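Outer envelope protein 64, mitochondrial (Arabidopsis thaliana, PDB 6HPG) probably acts as a chaperone receptor for Hsp90-dependent protein targeting to mitochondria, seen here as its C-terminal tetratricopeptide-repeat (TPR) domain. Local coordinates at residues Cys44-Ala47 against Ala48-Glu52; Gly19-Trp22 against Asn23-Val26; Leu53-Phe56 against Gln57-Glu60; Asn73-Ala76 against Tyr77-Gly81. All blocks are in the same frame, centred on the assembly; numbering follows the deposited sequence.

Interaction 1 (Cys44-Ala47 against Ala48-Glu52); sequences CNRA and AAFLE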
loop_
_atom_site.group_PDB
_atom_site.type_symbol
_atom_site.label_atom_id
_atom_site.label_comp_id
_atom_site.label_asym_id
_atom_site.label_seq_id
_atom_site.Cartn_x
_atom_site.Cartn_y
_atom_site.Cartn_z
ATOM N N CYS A 44 3.677 -2.785 -2.229
ATOM C CA CYS A 44 2.722 -1.706 -1.960
ATOM C C CYS A 44 1.427 -1.904 -2.707
ATOM O O CYS A 44 0.348 -1.637 -2.174
ATOM C CB CYS A 44 3.291 -0.370 -2.366
ATOM S SG CYS A 44 2.606 0.936 -1.318
ATOM N N ASN A 45 1.539 -2.315 -3.974
ATOM C CA ASN A 45 0.378 -2.673 -4.746
ATOM C C ASN A 45 -0.357 -3.866 -4.098
ATOM O O ASN A 45 -1.579 -3.874 -4.007
ATOM C CB ASN A 45 0.748 -2.986 -6.203
ATOM C CG ASN A 45 1.112 -1.755 -7.001
ATOM O OD1 ASN A 45 0.982 -0.613 -6.533
ATOM N ND2 ASN A 45 1.573 -1.970 -8.205
ATOM N N ARG A 46 0.360 -4.874 -3.649
ATOM C CA ARG A 46 -0.345 -5.996 -3.069
ATOM C C ARG A 46 -1.070 -5.597 -1.799
ATOM O O ARG A 46 -2.170 -6.092 -1.540
ATOM C CB ARG A 46 0.578 -7.177 -2.798
ATOM C CG ARG A 46 -0.227 -8.453 -2.616
ATOM C CD ARG A 46 0.628 -9.692 -2.558
ATOM N NE ARG A 46 1.601 -9.626 -1.472
ATOM C CZ ARG A 46 2.450 -10.623 -1.176
ATOM N NH1 ARG A 46 2.420 -11.799 -1.825
ATOM N NH2 ARG A 46 3.314 -10.454 -0.206
ATOM N N ALA A 47 -0.436 -4.737 -0.971
ATOM C CA ALA A 47 -1.171 -4.137 0.139
ATOM C C ALA A 47 -2.513 -3.551 -0.261
ATOM O O ALA A 47 -3.512 -3.737 0.444
ATOM C CB ALA A 47 -0.364 -3.053 0.821
ATOM N N ALA A 48 -2.509 -2.766 -1.330
ATOM C CA ALA A 48 -3.761 -2.163 -1.824
ATOM C C ALA A 48 -4.790 -3.240 -2.121
ATOM O O ALA A 48 -5.936 -3.113 -1.758
ATOM C CB ALA A 48 -3.488 -1.360 -3.085
ATOM N N ALA A 49 -4.400 -4.310 -2.828
ATOM C CA ALA A 49 -5.375 -5.420 -3.084
ATOM C C ALA A 49 -5.881 -6.049 -1.776
ATOM O O ALA A 49 -7.091 -6.291 -1.638
ATOM C CB ALA A 49 -4.788 -6.490 -3.991
ATOM N N PHE A 50 -4.991 -6.182 -0.776
ATOM C CA PHE A 50 -5.382 -6.728 0.530
ATOM C C PHE A 50 -6.343 -5.838 1.326
ATOM O O PHE A 50 -7.283 -6.339 1.961
ATOM C CB PHE A 50 -4.162 -7.051 1.404
ATOM C CG PHE A 50 -3.482 -8.374 1.101
ATOM C CD1 PHE A 50 -4.215 -9.556 0.860
ATOM C CD2 PHE A 50 -2.087 -8.458 1.125
ATOM C CE1 PHE A 50 -3.559 -10.753 0.637
ATOM C CE2 PHE A 50 -1.429 -9.659 0.859
ATOM C CZ PHE A 50 -2.159 -10.798 0.633
ATOM N N LEU A 51 -6.093 -4.533 1.316
ATOM C CA LEU A 51 -7.021 -3.587 1.898
ATOM C C LEU A 51 -8.457 -3.772 1.380
ATOM O O LEU A 51 -9.417 -3.749 2.120
ATOM C CB LEU A 51 -6.574 -2.175 1.571
ATOM C CG LEU A 51 -5.421 -1.628 2.396
ATOM C CD1 LEU A 51 -5.211 -0.156 2.081
ATOM C CD2 LEU A 51 -5.687 -1.796 3.865
ATOM N N GLU A 52 -8.586 -3.982 0.096
ATOM C CA GLU A 52 -9.909 -4.111 -0.481
ATOM C C GLU A 52 -10.637 -5.403 -0.043
ATOM O O GLU A 52 -11.849 -5.462 -0.087
ATOM C CB GLU A 52 -9.768 -4.035 -1.975
ATOM C CG GLU A 52 -9.259 -2.678 -2.464
ATOM C CD GLU A 52 -10.378 -1.657 -2.688
ATOM O OE1 GLU A 52 -11.545 -1.995 -2.403
ATOM O OE2 GLU A 52 -10.084 -0.552 -3.196
#
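Cys44 begins the run of i-to-i+4 bonds that ties residues 44-47 to 48-52: its O accepts from Ala48 N at 3.2 Å. Both segments belong to helix 40-52, in the second TPR repeat, and they illustrate how one helix serves several neighbours at once. Asn45 comes next. Its O takes the N-H of Ala49 at 3.1 Å, while its side chain leaves the helix and gives ND2 to the backbone of the bound peptide. Ala48 CB also packs on an apolar side chain of that peptide.

Arg46 supplies the main side-chain contact. With CG anti to the backbone N (chi1 -162°) and a bend at chi3 (58°), its chain runs beside Phe50, and both groups point the same way. NE lies 3.8 Å from Phe50 CE2, and CG stays almost as close to the same ring carbon at 3.9 Å. Guanidinium and ring planes are inclined at 44°. The arginine's charge is answered by Asp62 of helix 56-69, with Thr30 as a second partner. Trimming Phe50 to an alanine here would remove the ring beside the aliphatic part of Arg46 and is likely to open a gap towards helix 56-69, giving the arginine more freedom to turn. Ala47, last of the four, holds Leu51 N at 2.8 Å, and Leu51 CG rests 3.4 Å from that same oxygen, Ala47 O.

Interaction 2 (Gly19-Trp22 against Asn23-Val26); sequences GKQW and NKAV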
loop_
_atom_site.group_PDB
_atom_site.type_symbol
_atom_site.label_atom_id
_atom_site.label_comp_id
_atom_site.label_asym_id
_atom_site.label_seq_id
_atom_site.Cartn_x
_atom_site.Cartn_y
_atom_site.Cartn_z
ATOM N N GLY A 19 -9.920 -3.700 -12.491
ATOM C CA GLY A 19 -11.227 -4.350 -12.699
ATOM C C GLY A 19 -11.878 -4.904 -11.454
ATOM O O GLY A 19 -12.786 -5.706 -11.557
ATOM N N LYS A 20 -11.402 -4.532 -10.271
ATOM C CA LYS A 20 -11.878 -5.097 -8.983
ATOM C C LYS A 20 -11.702 -6.607 -8.772
ATOM O O LYS A 20 -12.369 -7.185 -7.938
ATOM C CB LYS A 20 -13.343 -4.728 -8.701
ATOM C CG LYS A 20 -13.777 -3.371 -9.196
ATOM C CD LYS A 20 -12.948 -2.254 -8.595
ATOM C CE LYS A 20 -13.427 -0.919 -9.147
ATOM N NZ LYS A 20 -12.367 0.112 -9.051
ATOM N N GLN A 21 -10.768 -7.235 -9.464
ATOM C CA GLN A 21 -10.504 -8.661 -9.285
ATOM C C GLN A 21 -9.427 -8.794 -8.200
ATOM O O GLN A 21 -8.270 -9.060 -8.452
ATOM C CB GLN A 21 -10.034 -9.282 -10.581
ATOM C CG GLN A 21 -10.808 -8.864 -11.834
ATOM C CD GLN A 21 -11.843 -9.857 -12.238
ATOM O OE1 GLN A 21 -12.629 -10.313 -11.405
ATOM N NE2 GLN A 21 -11.854 -10.213 -13.523
ATOM N N TRP A 22 -9.841 -8.623 -6.965
ATOM C CA TRP A 22 -8.882 -8.376 -5.888
ATOM C C TRP A 22 -7.988 -9.567 -5.649
ATOM O O TRP A 22 -6.798 -9.359 -5.425
ATOM C CB TRP A 22 -9.580 -8.043 -4.584
ATOM C CG TRP A 22 -10.563 -6.941 -4.659
ATOM C CD1 TRP A 22 -11.833 -6.990 -4.221
ATOM C CD2 TRP A 22 -10.365 -5.629 -5.203
ATOM N NE1 TRP A 22 -12.467 -5.791 -4.445
ATOM C CE2 TRP A 22 -11.596 -4.934 -5.058
ATOM C CE3 TRP A 22 -9.287 -4.974 -5.806
ATOM C CZ2 TRP A 22 -11.777 -3.616 -5.475
ATOM C CZ3 TRP A 22 -9.472 -3.646 -6.250
ATOM C CH2 TRP A 22 -10.718 -2.987 -6.063
ATOM N N ASN A 23 -8.555 -10.788 -5.646
ATOM C CA ASN A 23 -7.730 -12.010 -5.468
ATOM C C ASN A 23 -6.769 -12.271 -6.616
ATOM O O ASN A 23 -5.600 -12.699 -6.414
ATOM C CB ASN A 23 -8.591 -13.244 -5.314
ATOM C CG ASN A 23 -9.278 -13.275 -4.010
ATOM O OD1 ASN A 23 -8.639 -13.455 -2.983
ATOM N ND2 ASN A 23 -10.586 -13.087 -4.025
ATOM N N LYS A 24 -7.285 -12.071 -7.825
ATOM C CA LYS A 24 -6.456 -12.184 -9.020
ATOM C C LYS A 24 -5.285 -11.230 -8.915
ATOM O O LYS A 24 -4.163 -11.608 -9.237
ATOM C CB LYS A 24 -7.227 -11.942 -10.310
ATOM C CG LYS A 24 -7.854 -13.224 -10.878
ATOM C CD LYS A 24 -9.158 -13.005 -11.645
ATOM C CE LYS A 24 -10.256 -13.950 -11.149
ATOM N NZ LYS A 24 -11.532 -13.819 -11.912
ATOM N N ALA A 25 -5.556 -10.015 -8.440
ATOM C CA ALA A 25 -4.528 -8.987 -8.258
ATOM C C ALA A 25 -3.467 -9.463 -7.298
ATOM O O ALA A 25 -2.279 -9.426 -7.602
ATOM C CB ALA A 25 -5.144 -7.690 -7.752
ATOM N N VAL A 26 -3.920 -9.928 -6.130
ATOM C CA VAL A 26 -3.043 -10.507 -5.089
ATOM C C VAL A 26 -2.153 -11.609 -5.681
ATOM O O VAL A 26 -0.981 -11.688 -5.368
ATOM C CB VAL A 26 -3.871 -11.104 -3.892
ATOM C CG1 VAL A 26 -3.079 -12.109 -3.037
ATOM C CG2 VAL A 26 -4.444 -10.016 -2.999
#
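Gln21, at the N-cap of helix 22-35, offers its carbonyl O to Ala25 N at 2.9 Å, and one residue on, Trp22 O accepts from Val26 N at 3.0 Å. Just before this start, Lys20 has a positive phi of 61° and closes the preceding helix as the C-prime residue of a Schellman motif, whose bonds return to Ala16 and Tyr17. Gln21 itself is the centre of an inverse gamma turn, which redirects the chain into the new helix.

Among the side chains, Gln21 and Lys24 run alongside each other at the surface. Their CB atoms, Gln21 CB and Lys24 CB, are 3.9 Å apart, and the lysine chain, bent at chi2 and chi3, folds back so that NZ reaches 3.7 Å from Gln21 OE1. At that length the ends are merely neighbours, so aliphatic contact carries most of the pairing. Ala25 is buried; its CB lies 3.3 Å from Trp22 O and packs on Ala16 and Tyr17. The Trp22 indole has Lys20 O over one face, 3.6 Å above the ring plane and offset toward the rim, and meets the ring of Tyr17 edge-to-face. It also touches Glu52 and Leu53. A Schellman ending, a short turn and an N-cap in immediate succession make the tight link between the two antiparallel helices of a helix-turn-helix TPR unit, here in the first repeat.

Interaction 3 (Leu53-Phe56 against Gln57-Glu60); sequences LCCF and QQAE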
loop_
_atom_site.group_PDB
_atom_site.type_symbol
_atom_site.label_atom_id
_atom_site.label_comp_id
_atom_site.label_asym_id
_atom_site.label_seq_id
_atom_site.Cartn_x
_atom_site.Cartn_y
_atom_site.Cartn_z
ATOM N N LEU A 53 -9.864 -6.416 0.357
ATOM C CA LEU A 53 -10.361 -7.697 0.853
ATOM C C LEU A 53 -10.606 -7.729 2.344
ATOM O O LEU A 53 -11.071 -8.733 2.858
ATOM C CB LEU A 53 -9.357 -8.804 0.508
ATOM C CG LEU A 53 -9.330 -9.202 -0.964
ATOM C CD1 LEU A 53 -8.169 -10.158 -1.230
ATOM C CD2 LEU A 53 -10.658 -9.819 -1.382
ATOM N N CYS A 54 -10.275 -6.620 3.014
ATOM C CA CYS A 54 -10.192 -6.505 4.459
ATOM C C CYS A 54 -9.125 -7.396 5.063
ATOM O O CYS A 54 -9.227 -7.750 6.244
ATOM C CB CYS A 54 -11.551 -6.739 5.117
ATOM S SG CYS A 54 -12.770 -5.629 4.410
ATOM N N CYS A 55 -8.080 -7.722 4.295
ATOM C CA CYS A 55 -6.927 -8.431 4.868
ATOM C C CYS A 55 -5.930 -7.425 5.420
ATOM O O CYS A 55 -4.828 -7.253 4.870
ATOM C CB CYS A 55 -6.281 -9.340 3.823
ATOM S SG CYS A 55 -7.422 -10.604 3.278
ATOM N N PHE A 56 -6.293 -6.780 6.526
ATOM C CA PHE A 56 -5.498 -5.647 7.071
ATOM C C PHE A 56 -4.133 -6.021 7.614
ATOM O O PHE A 56 -3.172 -5.240 7.430
ATOM C CB PHE A 56 -6.312 -4.924 8.139
ATOM C CG PHE A 56 -7.598 -4.371 7.602
ATOM C CD1 PHE A 56 -7.576 -3.394 6.614
ATOM C CD2 PHE A 56 -8.823 -4.890 7.997
ATOM C CE1 PHE A 56 -8.759 -2.881 6.066
ATOM C CE2 PHE A 56 -10.012 -4.391 7.433
ATOM C CZ PHE A 56 -9.972 -3.386 6.478
ATOM N N GLN A 57 -3.995 -7.206 8.233
ATOM C CA GLN A 57 -2.655 -7.596 8.768
ATOM C C GLN A 57 -1.662 -7.852 7.658
ATOM O O GLN A 57 -0.467 -7.513 7.755
ATOM C CB GLN A 57 -2.735 -8.841 9.659
ATOM C CG GLN A 57 -2.852 -8.519 11.146
ATOM C CD GLN A 57 -3.112 -9.742 12.008
ATOM O OE1 GLN A 57 -2.969 -10.885 11.560
ATOM N NE2 GLN A 57 -3.506 -9.503 13.263
ATOM N N GLN A 58 -2.164 -8.501 6.612
ATOM C CA GLN A 58 -1.349 -8.806 5.445
ATOM C C GLN A 58 -1.011 -7.519 4.712
ATOM O O GLN A 58 0.069 -7.404 4.153
ATOM C CB GLN A 58 -2.061 -9.812 4.509
ATOM C CG GLN A 58 -2.300 -11.161 5.182
ATOM C CD GLN A 58 -3.053 -12.106 4.268
ATOM O OE1 GLN A 58 -4.288 -12.224 4.329
ATOM N NE2 GLN A 58 -2.326 -12.726 3.372
ATOM N N ALA A 59 -1.950 -6.570 4.689
ATOM C CA ALA A 59 -1.657 -5.266 4.063
ATOM C C ALA A 59 -0.515 -4.550 4.807
ATOM O O ALA A 59 0.407 -4.032 4.179
ATOM C CB ALA A 59 -2.909 -4.389 4.023
ATOM N N GLU A 60 -0.604 -4.559 6.148
ATOM C CA GLU A 60 0.411 -3.969 7.023
ATOM C C GLU A 60 1.773 -4.574 6.798
ATOM O O GLU A 60 2.739 -3.837 6.609
ATOM C CB GLU A 60 0.034 -4.100 8.506
ATOM C CG GLU A 60 -1.019 -3.084 8.920
ATOM C CD GLU A 60 -1.668 -3.350 10.283
ATOM O OE1 GLU A 60 -1.377 -4.389 10.946
ATOM O OE2 GLU A 60 -2.508 -2.505 10.676
#
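Cys55 and Gln58 are brought together by matching first torsions: SG of the one (chi1 -62°) and CG of the other (chi1 -63°) each stand beside their own backbone N, and the glutamine chain then extends back towards the cysteine. The site is the turn inside the second TPR repeat, where helix 40-52 gives way to helix 56-69. Gln58 OE1 ends 3.5 Å from Cys55 CB and 3.7 Å from Cys55 SG, a van der Waals approach, and the glutamine also packs on Phe50.

The backbone explains why the chain turns so sharply. Cys54 leaves helix 40-52 with a positive phi (63°) in a Schellman motif, Cys55 is the centre of an inverse gamma turn, and the same Cys55 is the N-cap of the next helix. Its O receives Ala59 N at 3.0 Å.

Phe56 projects from the first turn of the helix with one ring face against the turn it has just left, where Cys54 CA sits 3.6 Å above the plane and offset toward the rim. Elsewhere the ring packs on Leu51, Ser86 and Leu87, and so bridges to helix 74-86. Glu60 reaches the same neighbouring helix, and its OE2 forms a salt bridge with Arg89 beyond it. At its base Glu60 N bonds to Phe56 O at 2.9 Å, and Glu60 CG lies 3.4 Å from that carbonyl oxygen.

Interaction 4 (Asn73-Ala76 against Tyr77-Gly81); sequences NVKA and YLRRG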
loop_
_atom_site.group_PDB
_atom_site.type_symbol
_atom_site.label_atom_id
_atom_site.label_comp_id
_atom_site.label_asym_id
_atom_site.label_seq_id
_atom_site.Cartn_x
_atom_site.Cartn_y
_atom_site.Cartn_z
ATOM N N ASN A 73 8.643 5.425 0.039
ATOM C CA ASN A 73 7.398 5.054 -0.598
ATOM C C ASN A 73 6.152 5.622 0.094
ATOM O O ASN A 73 5.693 5.076 1.092
ATOM C CB ASN A 73 7.237 3.532 -0.681
ATOM C CG ASN A 73 6.083 3.156 -1.562
ATOM O OD1 ASN A 73 4.929 3.491 -1.251
ATOM N ND2 ASN A 73 6.384 2.610 -2.738
ATOM N N VAL A 74 5.566 6.655 -0.494
ATOM C CA VAL A 74 4.504 7.400 0.154
ATOM C C VAL A 74 3.290 6.527 0.424
ATOM O O VAL A 74 2.696 6.578 1.500
ATOM C CB VAL A 74 4.030 8.602 -0.684
ATOM C CG1 VAL A 74 2.852 9.310 0.008
ATOM C CG2 VAL A 74 5.172 9.573 -0.911
ATOM N N LYS A 75 2.892 5.786 -0.586
ATOM C CA LYS A 75 1.730 4.923 -0.509
ATOM C C LYS A 75 1.817 3.820 0.545
ATOM O O LYS A 75 0.803 3.450 1.104
ATOM C CB LYS A 75 1.357 4.388 -1.900
ATOM C CG LYS A 75 0.805 5.482 -2.814
ATOM C CD LYS A 75 0.074 4.935 -4.035
ATOM C CE LYS A 75 -0.073 5.971 -5.149
ATOM N NZ LYS A 75 -0.790 5.461 -6.375
ATOM N N ALA A 76 3.021 3.368 0.881
ATOM C CA ALA A 76 3.213 2.414 1.966
ATOM C C ALA A 76 2.753 2.949 3.330
ATOM O O ALA A 76 2.148 2.221 4.134
ATOM C CB ALA A 76 4.677 1.932 1.989
ATOM N N TYR A 77 3.018 4.238 3.583
ATOM C CA TYR A 77 2.575 4.906 4.777
ATOM C C TYR A 77 1.044 5.148 4.799
ATOM O O TYR A 77 0.363 4.869 5.813
ATOM C CB TYR A 77 3.392 6.194 5.025
ATOM C CG TYR A 77 4.835 5.890 5.201
ATOM C CD1 TYR A 77 5.331 5.325 6.399
ATOM C CD2 TYR A 77 5.709 6.077 4.179
ATOM C CE1 TYR A 77 6.670 4.965 6.527
ATOM C CE2 TYR A 77 7.041 5.717 4.297
ATOM C CZ TYR A 77 7.522 5.174 5.468
ATOM O OH TYR A 77 8.858 4.851 5.528
ATOM N N LEU A 78 0.517 5.677 3.689
ATOM C CA LEU A 78 -0.934 5.889 3.517
ATOM C C LEU A 78 -1.732 4.621 3.740
ATOM O O LEU A 78 -2.699 4.616 4.484
ATOM C CB LEU A 78 -1.219 6.394 2.120
ATOM C CG LEU A 78 -0.638 7.787 1.783
ATOM C CD1 LEU A 78 -1.088 8.218 0.397
ATOM C CD2 LEU A 78 -1.090 8.825 2.771
ATOM N N ARG A 79 -1.299 3.541 3.083
ATOM C CA ARG A 79 -1.928 2.210 3.199
ATOM C C ARG A 79 -1.757 1.508 4.563
ATOM O O ARG A 79 -2.747 0.947 5.083
ATOM C CB ARG A 79 -1.484 1.285 2.060
ATOM C CG ARG A 79 -2.073 1.720 0.699
ATOM C CD ARG A 79 -1.580 0.908 -0.499
ATOM N NE ARG A 79 -2.178 1.489 -1.684
ATOM C CZ ARG A 79 -1.592 1.663 -2.851
ATOM N NH1 ARG A 79 -0.353 1.242 -3.087
ATOM N NH2 ARG A 79 -2.274 2.256 -3.799
ATOM N N ARG A 80 -0.550 1.536 5.150
ATOM C CA ARG A 80 -0.388 0.981 6.491
ATOM C C ARG A 80 -1.231 1.783 7.487
ATOM O O ARG A 80 -1.892 1.206 8.371
ATOM C CB ARG A 80 1.068 0.939 6.938
ATOM C CG ARG A 80 1.270 -0.075 8.055
ATOM C CD ARG A 80 2.704 -0.342 8.425
ATOM N NE ARG A 80 3.346 0.828 9.020
ATOM C CZ ARG A 80 4.624 0.866 9.384
ATOM N NH1 ARG A 80 5.122 1.968 9.904
ATOM N NH2 ARG A 80 5.401 -0.214 9.268
ATOM N N GLY A 81 -1.223 3.104 7.306
ATOM C CA GLY A 81 -2.101 4.009 8.039
ATOM C C GLY A 81 -3.563 3.637 8.002
ATOM O O GLY A 81 -4.233 3.622 9.045
#
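Lys75 and Arg79 lie side by side one helical turn apart and point the same way, into the bound peptide. Arg79 has CG beside its backbone N (chi1 -70°) and a chain extended from CG to NE, which carries the guanidinium along Lys75. Lys75 CD sits over one face of that group, 3.6 Å from Arg79 NH2. Lys75 NZ forms a salt bridge with an acidic side chain of the peptide and hydrogen bonds to its backbone, and Arg79 NH2 makes two further hydrogen bonds to that backbone; with both cations collected on one ligand, their 4.4 Å separation (Lys75 NZ to Arg79 NH2) is readily understood. Putting a leucine in place of Arg79 would probably leave those peptide backbone groups without their donor and Lys75 without the flat group beneath its chain.

One shell out, Arg79 N bonds to Lys75 O at 2.9 Å, fixing the spacing of the pair. Asn73 caps the helix: its OD1 accepts from Ala76 N at 2.9 Å. Further out, Arg80 forms a salt bridge with Asp96 and a hydrogen bond with Thr64. Together with Asn45, the pair is consistent with the dicarboxylate clamp by which TPR domains grip the C-termini of Hsp70 and Hsp90 chaperones.

In the fold
Along the chain the order is interaction 2, 1, 3, 4, and the contacts climb through the stacked antiparallel helices of the TPR domain. Interactions 2 and 3 sit in the turns after helices 2-18 and 40-52, their centres about 14 Å apart, and Leu53 of the latter packs on Trp22. Interaction 1 occupies helix 40-52 between them, centres about 9 Å and 7 Å away, and its Phe50 O probably bonds to Cys55 N. Interaction 4, on helix 74-86, does not touch interaction 2, their centres being about 20 Å apart, but meets interaction 1, with Ala48 CB 3.4 Å from Arg79 NE. Helices 40-52 and 74-86 both touch the bound peptide, while the turns join successive helices.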